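Local structure of SRPBCC family protein (Bacillus thuringiensis serovar konkukian, 3F08) at residues His3-Met8 / Glu102-Phe107; Glu54-Arg59 / Ala77-Thr82. The protein is of unknown function but probably binds a hydrophobic ligand in a cavity between its curved sheet and long C-terminal helix. The protein carries 5 engineered substitutions. One frame throughout, in Å; residues are numbered along the deposited sequence.

Contact 1 (His3-Met8 / Glu102-Phe107)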
ATOM      1  N   HIS B   3      14.989   0.156  19.402  1.00 26.75           N
ATOM      2  CA  HIS B   3      14.641   1.002  18.266  1.00 26.30           C
ATOM      3  C   HIS B   3      15.850   1.771  17.755  1.00 24.54           C
ATOM      4  O   HIS B   3      16.849   1.916  18.454  1.00 23.84           O
ATOM      5  CB  HIS B   3      13.561   2.009  18.667  1.00 26.54           C
ATOM      6  CG  HIS B   3      13.958   2.894  19.809  1.00 31.84           C
ATOM      7  ND1 HIS B   3      14.041   2.439  21.109  1.00 32.30           N
ATOM      8  CD2 HIS B   3      14.323   4.199  19.844  1.00 32.22           C
ATOM      9  CE1 HIS B   3      14.439   3.426  21.893  1.00 33.69           C
ATOM     10  NE2 HIS B   3      14.618   4.505  21.151  1.00 32.68           N
ATOM     11  N   THR B   4      15.753   2.268  16.530  1.00 21.53           N
ATOM     12  CA  THR B   4      16.836   3.050  15.968  1.00 19.99           C
ATOM     13  C   THR B   4      16.284   3.899  14.834  1.00 20.01           C
ATOM     14  O   THR B   4      15.259   3.567  14.236  1.00 19.25           O
ATOM     15  CB  THR B   4      17.993   2.151  15.450  1.00 19.53           C
ATOM     16  OG1 THR B   4      19.153   2.958  15.217  1.00 15.62           O
ATOM     17  CG2 THR B   4      17.604   1.457  14.151  1.00 18.29           C
ATOM     18  N   THR B   5      16.953   5.006  14.552  1.00 18.94           N
ATOM     19  CA  THR B   5      16.523   5.890  13.487  1.00 20.43           C
ATOM     20  C   THR B   5      17.722   6.619  12.920  1.00 22.48           C
ATOM     21  O   THR B   5      18.693   6.883  13.628  1.00 21.27           O
ATOM     22  CB  THR B   5      15.548   6.964  13.990  1.00 20.14           C
ATOM     23  OG1 THR B   5      14.417   6.342  14.605  1.00 25.95           O
ATOM     24  CG2 THR B   5      15.066   7.824  12.831  1.00 20.26           C
ATOM     25  N   THR B   6      17.662   6.922  11.634  1.00 21.43           N
ATOM     26  CA  THR B   6      18.729   7.672  11.009  1.00 24.31           C
ATOM     27  C   THR B   6      18.055   8.579   9.998  1.00 25.54           C
ATOM     28  O   THR B   6      17.011   8.240   9.438  1.00 24.82           O
ATOM     29  CB  THR B   6      19.774   6.767  10.317  1.00 24.93           C
ATOM     30  OG1 THR B   6      20.888   7.570   9.905  1.00 26.76           O
ATOM     31  CG2 THR B   6      19.180   6.079   9.104  1.00 26.10           C
ATOM     32  N   SER B   7      18.639   9.746   9.784  1.00 26.65           N
ATOM     33  CA  SER B   7      18.068  10.704   8.861  1.00 28.61           C
ATOM     34  C   SER B   7      19.147  11.301   7.982  1.00 28.50           C
ATOM     35  O   SER B   7      20.328  11.273   8.325  1.00 27.94           O
ATOM     36  CB  SER B   7      17.366  11.808   9.648  1.00 27.66           C
ATOM     37  OG  SER B   7      17.021  12.876   8.793  1.00 36.29           O
HETATM   38  N   MSE B   8      18.739  11.830   6.837  1.00 29.63           N
HETATM   39  CA  MSE B   8      19.683  12.453   5.930  1.00 31.79           C
HETATM   40  C   MSE B   8      18.973  13.420   5.007  1.00 27.93           C
HETATM   41  O   MSE B   8      17.833  13.193   4.598  1.00 25.45           O
HETATM   42  CB  MSE B   8      20.428  11.390   5.110  1.00 39.58           C
HETATM   43  CG  MSE B   8      21.491  11.966   4.173  1.00 52.21           C
HETATM   44 SE   MSE B   8      22.816  10.678   3.526  1.00 71.85          SE
HETATM   45  CE  MSE B   8      24.168  10.917   4.892  1.00 65.30           C
ATOM     46  N   GLU B 102      13.793  10.129   6.612  1.00 16.86           N
ATOM     47  CA  GLU B 102      13.983   9.483   7.900  1.00 18.22           C
ATOM     48  C   GLU B 102      13.610   8.007   7.806  1.00 16.77           C
ATOM     49  O   GLU B 102      12.537   7.653   7.307  1.00 15.85           O
ATOM     50  CB  GLU B 102      13.105  10.198   8.929  1.00 21.63           C
ATOM     51  CG  GLU B 102      13.392   9.889  10.374  1.00 29.15           C
ATOM     52  CD  GLU B 102      12.645  10.836  11.302  1.00 35.05           C
ATOM     53  OE1 GLU B 102      11.406  10.722  11.416  1.00 37.13           O
ATOM     54  OE2 GLU B 102      13.298  11.714  11.903  1.00 39.34           O
ATOM     55  N   TRP B 103      14.510   7.151   8.270  1.00 14.47           N
ATOM     56  CA  TRP B 103      14.293   5.708   8.253  1.00 14.91           C
ATOM     57  C   TRP B 103      14.410   5.249   9.701  1.00 15.21           C
ATOM     58  O   TRP B 103      15.439   5.464  10.339  1.00 14.77           O
ATOM     59  CB  TRP B 103      15.368   5.019   7.403  1.00 12.84           C
ATOM     60  CG  TRP B 103      14.957   3.689   6.857  1.00 14.47           C
ATOM     61  CD1 TRP B 103      14.014   2.843   7.366  1.00 14.53           C
ATOM     62  CD2 TRP B 103      15.492   3.040   5.695  1.00 16.61           C
ATOM     63  NE1 TRP B 103      13.930   1.708   6.593  1.00 15.41           N
ATOM     64  CE2 TRP B 103      14.826   1.803   5.564  1.00 14.34           C
ATOM     65  CE3 TRP B 103      16.478   3.382   4.756  1.00 16.29           C
ATOM     66  CZ2 TRP B 103      15.107   0.909   4.527  1.00 17.66           C
ATOM     67  CZ3 TRP B 103      16.759   2.491   3.724  1.00 18.46           C
ATOM     68  CH2 TRP B 103      16.074   1.265   3.621  1.00 18.19           C
ATOM     69  N   SER B 104      13.363   4.622  10.224  1.00 14.76           N
ATOM     70  CA  SER B 104      13.399   4.178  11.609  1.00 17.49           C
ATOM     71  C   SER B 104      12.821   2.779  11.799  1.00 17.62           C
ATOM     72  O   SER B 104      12.049   2.291  10.969  1.00 16.69           O
ATOM     73  CB  SER B 104      12.635   5.166  12.488  1.00 18.02           C
ATOM     74  OG  SER B 104      11.261   5.150  12.155  1.00 26.50           O
ATOM     75  N   GLY B 105      13.195   2.142  12.903  1.00 15.37           N
ATOM     76  CA  GLY B 105      12.693   0.812  13.170  1.00 17.35           C
ATOM     77  C   GLY B 105      12.635   0.434  14.635  1.00 18.22           C
ATOM     78  O   GLY B 105      13.374   0.971  15.470  1.00 19.24           O
ATOM     79  N   THR B 106      11.725  -0.487  14.940  1.00 17.20           N
ATOM     80  CA  THR B 106      11.541  -1.009  16.287  1.00 15.86           C
ATOM     81  C   THR B 106      11.621  -2.522  16.136  1.00 16.24           C
ATOM     82  O   THR B 106      11.108  -3.090  15.167  1.00 14.26           O
ATOM     83  CB  THR B 106      10.180  -0.601  16.869  1.00 17.49           C
ATOM     84  OG1 THR B 106       9.133  -1.068  16.016  1.00 21.78           O
ATOM     85  CG2 THR B 106      10.085   0.912  16.973  1.00 17.08           C
ATOM     86  N   PHE B 107      12.268  -3.178  17.090  1.00 14.77           N
ATOM     87  CA  PHE B 107      12.449  -4.616  17.000  1.00 16.72           C
ATOM     88  C   PHE B 107      12.958  -5.182  18.321  1.00 18.81           C
ATOM     89  O   PHE B 107      13.346  -4.439  19.222  1.00 16.58           O
ATOM     90  CB  PHE B 107      13.478  -4.908  15.914  1.00 15.41           C
ATOM     91  CG  PHE B 107      14.660  -3.978  15.961  1.00 16.46           C
ATOM     92  CD1 PHE B 107      14.630  -2.755  15.288  1.00 18.85           C
ATOM     93  CD2 PHE B 107      15.773  -4.285  16.741  1.00 17.35           C
ATOM     94  CE1 PHE B 107      15.683  -1.842  15.402  1.00 19.20           C
ATOM     95  CE2 PHE B 107      16.833  -3.384  16.865  1.00 18.55           C
ATOM     96  CZ  PHE B 107      16.790  -2.159  16.194  1.00 19.60           C
TER

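Contact 2 (Glu54-Arg59 / Ala77-Thr82). Engineered in segment 54-59: Glu-54 (natural residue Asp).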
ATOM      1  N   GLU B  54      19.412 -15.115  -2.736  1.00 28.75           N
ATOM      2  CA  GLU B  54      18.638 -15.287  -1.516  1.00 29.84           C
ATOM      3  C   GLU B  54      17.553 -14.220  -1.523  1.00 28.69           C
ATOM      4  O   GLU B  54      17.810 -13.060  -1.847  1.00 27.32           O
ATOM      5  CB  GLU B  54      19.521 -15.122  -0.281  1.00 32.60           C
ATOM      6  CG  GLU B  54      18.820 -15.549   0.994  1.00 38.15           C
ATOM      7  CD  GLU B  54      19.695 -15.400   2.216  1.00 41.78           C
ATOM      8  OE1 GLU B  54      20.818 -15.947   2.209  1.00 44.54           O
ATOM      9  OE2 GLU B  54      19.257 -14.740   3.182  1.00 41.98           O
ATOM     10  N   THR B  55      16.340 -14.607  -1.153  1.00 27.92           N
ATOM     11  CA  THR B  55      15.236 -13.672  -1.180  1.00 26.68           C
ATOM     12  C   THR B  55      14.656 -13.331   0.188  1.00 26.01           C
ATOM     13  O   THR B  55      14.420 -14.206   1.018  1.00 25.70           O
ATOM     14  CB  THR B  55      14.127 -14.209  -2.105  1.00 27.37           C
ATOM     15  OG1 THR B  55      14.696 -14.492  -3.390  1.00 27.11           O
ATOM     16  CG2 THR B  55      13.014 -13.181  -2.282  1.00 27.44           C
ATOM     17  N   ILE B  56      14.451 -12.036   0.409  1.00 23.95           N
ATOM     18  CA  ILE B  56      13.890 -11.526   1.650  1.00 22.52           C
ATOM     19  C   ILE B  56      12.428 -11.193   1.376  1.00 21.38           C
ATOM     20  O   ILE B  56      12.092 -10.677   0.309  1.00 20.21           O
ATOM     21  CB  ILE B  56      14.625 -10.245   2.100  1.00 24.95           C
ATOM     22  CG1 ILE B  56      16.054 -10.590   2.522  1.00 27.13           C
ATOM     23  CG2 ILE B  56      13.879  -9.581   3.238  1.00 24.71           C
ATOM     24  CD1 ILE B  56      16.862  -9.372   2.945  1.00 31.62           C
ATOM     25  N   ILE B  57      11.559 -11.485   2.333  1.00 18.73           N
ATOM     26  CA  ILE B  57      10.143 -11.219   2.161  1.00 18.35           C
ATOM     27  C   ILE B  57       9.676 -10.217   3.211  1.00 18.44           C
ATOM     28  O   ILE B  57       9.858 -10.430   4.412  1.00 14.56           O
ATOM     29  CB  ILE B  57       9.332 -12.522   2.280  1.00 20.22           C
ATOM     30  CG1 ILE B  57       9.837 -13.533   1.240  1.00 21.55           C
ATOM     31  CG2 ILE B  57       7.859 -12.246   2.058  1.00 19.41           C
ATOM     32  CD1 ILE B  57       9.080 -14.863   1.247  1.00 22.52           C
ATOM     33  N   GLU B  58       9.086  -9.119   2.755  1.00 15.40           N
ATOM     34  CA  GLU B  58       8.619  -8.089   3.669  1.00 14.33           C
ATOM     35  C   GLU B  58       7.150  -7.779   3.425  1.00 13.83           C
ATOM     36  O   GLU B  58       6.665  -7.836   2.296  1.00 12.28           O
ATOM     37  CB  GLU B  58       9.473  -6.831   3.508  1.00 15.50           C
ATOM     38  CG  GLU B  58      10.965  -7.135   3.542  1.00 15.41           C
ATOM     39  CD  GLU B  58      11.835  -5.898   3.508  1.00 14.97           C
ATOM     40  OE1 GLU B  58      11.432  -4.888   2.888  1.00 15.90           O
ATOM     41  OE2 GLU B  58      12.945  -5.944   4.087  1.00 15.43           O
ATOM     42  N   ARG B  59       6.451  -7.436   4.497  1.00 11.93           N
ATOM     43  CA  ARG B  59       5.032  -7.155   4.422  1.00 12.18           C
ATOM     44  C   ARG B  59       4.695  -5.676   4.597  1.00 12.40           C
ATOM     45  O   ARG B  59       5.214  -5.019   5.503  1.00 12.20           O
ATOM     46  CB  ARG B  59       4.324  -8.003   5.482  1.00 15.19           C
ATOM     47  CG  ARG B  59       2.927  -7.567   5.813  1.00 19.90           C
ATOM     48  CD  ARG B  59       2.082  -8.738   6.272  1.00 20.90           C
ATOM     49  NE  ARG B  59       0.928  -8.797   5.398  1.00 28.30           N
ATOM     50  CZ  ARG B  59       0.588  -9.840   4.656  1.00 26.53           C
ATOM     51  NH1 ARG B  59       1.307 -10.953   4.680  1.00 24.93           N
ATOM     52  NH2 ARG B  59      -0.467  -9.747   3.866  1.00 29.45           N
ATOM     53  N   ALA B  77      13.723 -13.169   6.733  1.00 36.17           N
ATOM     54  CA  ALA B  77      15.018 -12.505   6.614  1.00 36.38           C
ATOM     55  C   ALA B  77      16.081 -13.091   7.540  1.00 36.46           C
ATOM     56  O   ALA B  77      15.769 -13.697   8.566  1.00 35.72           O
ATOM     57  CB  ALA B  77      14.870 -11.018   6.888  1.00 35.85           C
ATOM     58  N   PRO B  78      17.363 -12.908   7.183  1.00 36.24           N
ATOM     59  CA  PRO B  78      18.482 -13.420   7.978  1.00 37.30           C
ATOM     60  C   PRO B  78      19.011 -12.451   9.030  1.00 35.80           C
ATOM     61  O   PRO B  78      20.203 -12.448   9.323  1.00 37.89           O
ATOM     62  CB  PRO B  78      19.529 -13.728   6.915  1.00 37.17           C
ATOM     63  CG  PRO B  78      19.359 -12.560   5.995  1.00 37.32           C
ATOM     64  CD  PRO B  78      17.839 -12.433   5.870  1.00 36.09           C
ATOM     65  N   PHE B  79      18.135 -11.627   9.596  1.00 33.88           N
ATOM     66  CA  PHE B  79      18.568 -10.672  10.612  1.00 31.47           C
ATOM     67  C   PHE B  79      18.158 -11.160  11.994  1.00 28.34           C
ATOM     68  O   PHE B  79      17.043 -11.644  12.179  1.00 28.16           O
ATOM     69  CB  PHE B  79      17.964  -9.298  10.329  1.00 34.39           C
ATOM     70  CG  PHE B  79      18.255  -8.790   8.947  1.00 36.31           C
ATOM     71  CD1 PHE B  79      19.564  -8.777   8.456  1.00 39.51           C
ATOM     72  CD2 PHE B  79      17.225  -8.340   8.124  1.00 38.22           C
ATOM     73  CE1 PHE B  79      19.844  -8.325   7.160  1.00 40.34           C
ATOM     74  CE2 PHE B  79      17.488  -7.883   6.827  1.00 39.30           C
ATOM     75  CZ  PHE B  79      18.801  -7.876   6.341  1.00 39.46           C
ATOM     76  N   PRO B  80      19.058 -11.039  12.987  1.00 26.24           N
ATOM     77  CA  PRO B  80      18.785 -11.479  14.361  1.00 23.65           C
ATOM     78  C   PRO B  80      17.812 -10.603  15.137  1.00 22.72           C
ATOM     79  O   PRO B  80      18.127 -10.110  16.211  1.00 23.25           O
ATOM     80  CB  PRO B  80      20.171 -11.499  14.992  1.00 25.29           C
ATOM     81  CG  PRO B  80      20.845 -10.338  14.322  1.00 25.79           C
ATOM     82  CD  PRO B  80      20.437 -10.526  12.870  1.00 26.10           C
ATOM     83  N   VAL B  81      16.616 -10.424  14.597  1.00 22.84           N
ATOM     84  CA  VAL B  81      15.610  -9.610  15.256  1.00 22.98           C
ATOM     85  C   VAL B  81      14.234 -10.176  14.989  1.00 22.72           C
ATOM     86  O   VAL B  81      14.019 -10.862  13.993  1.00 22.19           O
ATOM     87  CB  VAL B  81      15.624  -8.148  14.749  1.00 24.05           C
ATOM     88  CG1 VAL B  81      16.946  -7.476  15.112  1.00 23.80           C
ATOM     89  CG2 VAL B  81      15.402  -8.123  13.241  1.00 23.90           C
ATOM     90  N   THR B  82      13.308  -9.882  15.891  1.00 22.86           N
ATOM     91  CA  THR B  82      11.933 -10.328  15.759  1.00 21.60           C
ATOM     92  C   THR B  82      11.059  -9.118  16.075  1.00 21.09           C
ATOM     93  O   THR B  82      11.564  -8.095  16.533  1.00 19.87           O
ATOM     94  CB  THR B  82      11.622 -11.486  16.730  1.00 21.16           C
ATOM     95  OG1 THR B  82      10.300 -11.969  16.479  1.00 20.67           O
ATOM     96  CG2 THR B  82      11.712 -11.023  18.172  1.00 21.50           C
TER

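Contact 1 (His3-Met8 / Glu102-Phe107)
Thr-4 and Thr-6 pair antiparallel with Gly-105 and Trp-103, and the axes of the two strand segments approach to 4.7 Å, at 174° to each other. Each of these pairs closes a two-bond ring. Thr-4 N reaches Gly-105 O at 2.9 Å, and Gly-105 N returns to Thr-4 O. In the second ring Trp-103 N bonds to Thr-6 O at 3.0 Å, and Thr-6 N to Trp-103 O. At the non-hydrogen-bonded pair between them, Thr-5 with Ser-104, the CA atoms come to 4.0 Å, and a CA-H...O contact from Thr-5 CA to Trp-103 O at 3.4 Å adds to the grip.

His-3, Thr-5, Ser-7, Glu-102, Ser-104 and Thr-106 lie on one face of the sheet. Thr-5 touches its neighbours with both branches. Its methyl CG2 stands opposite the backbone N (OG1 at chi1 -57°) and packs 3.6 Å from Glu-102 CG, alongside the extended glutamate, whose OE1 goes on to a salt bridge with Lys-91. The other branch, OG1, lies 3.0 Å from Ser-104 CB and gives a weak hydrogen bond to Thr-4 O, which thus accepts from Gly-105 N as well. Further along, His-3 CB meets Thr-106 CG2, while the imidazole leads away and bonds through ND1 to Met-1 O.

The face of Thr-4, Thr-6 and Trp-103 is covered by helix 114-137. Thr-4 CG2 comes to the edge of the Phe-107 ring, 4.0 Å from CE1, and the threonine side chain also touches Val-121 and His-122 of the helix. The Trp-103 indole turns away from strand 3-8 to stack with Tyr-125. Joining the first strand to strand 99-109 beneath the C-terminal helix is characteristic of the helix-grip fold of Bet v 1-like proteins.

Contact 2 (Glu54-Arg59 / Ala77-Thr82)
Ile-56 meets three successive residues, Ala-77, Pro-78 and Phe-79, with a different carbon for each. Its CG1 lies opposite the carbonyl carbon (chi1 -68°), which sends the two branches to separate partners: methyl CG2 packs against Ala-77 CB at 4.0 Å, whereas CG1 lies 4.2 Å from Pro-78 CD. The extended chi2 of 178° carries CD1 farther on, to within 4.2 Å of CZ of Phe-79. The isoleucine and phenylalanine side chains cross at about a right angle, and CD1 approaches the ring obliquely. Beyond this point the aromatic side chain also packs on Ile-74 and on Ile-124 of helix 114-137.

Glu-54, an engineered residue where the natural one is aspartate, arrives from the direction opposite to Pro-78. Its extended chain brings OE2 close to the CB, CG and CD atoms of the Pro-78 ring, 3.6 Å from CG.

No hydrogen bond joins the segments. Pro-80 centres an inverse gamma turn, closed from Val-81 N to Phe-79 O at 2.7 Å, just ahead of strand 81-92. This small, mostly apolar surface cluster joins the start of strand 55-64 to the loop between strands 69-74 and 81-92 of the helix-grip fold.

How the contacts relate
The centres of the two contacts lie about 17 Å apart, and both reach the same antiparallel sheet. Contact 1 pairs the outermost strand 3-10 with strand 99-109; both segments of contact 2 fall between those two strands in the sequence, linking strand 55-64 to the loop that leads into strand 81-92. Strands 81-92 and 99-109 follow each other in the chain and are neighbours in the sheet, and there the contacts meet: Phe-107 CD2 packs 3.8 Å from Val-81 CG1. Helix 114-137 touches both, through Thr-4 and Thr-6 in one and Phe-79, Pro-80 and Val-81 in the other, consistent with the sheet-around-helix build by which Bet v 1-like proteins form their ligand cavity.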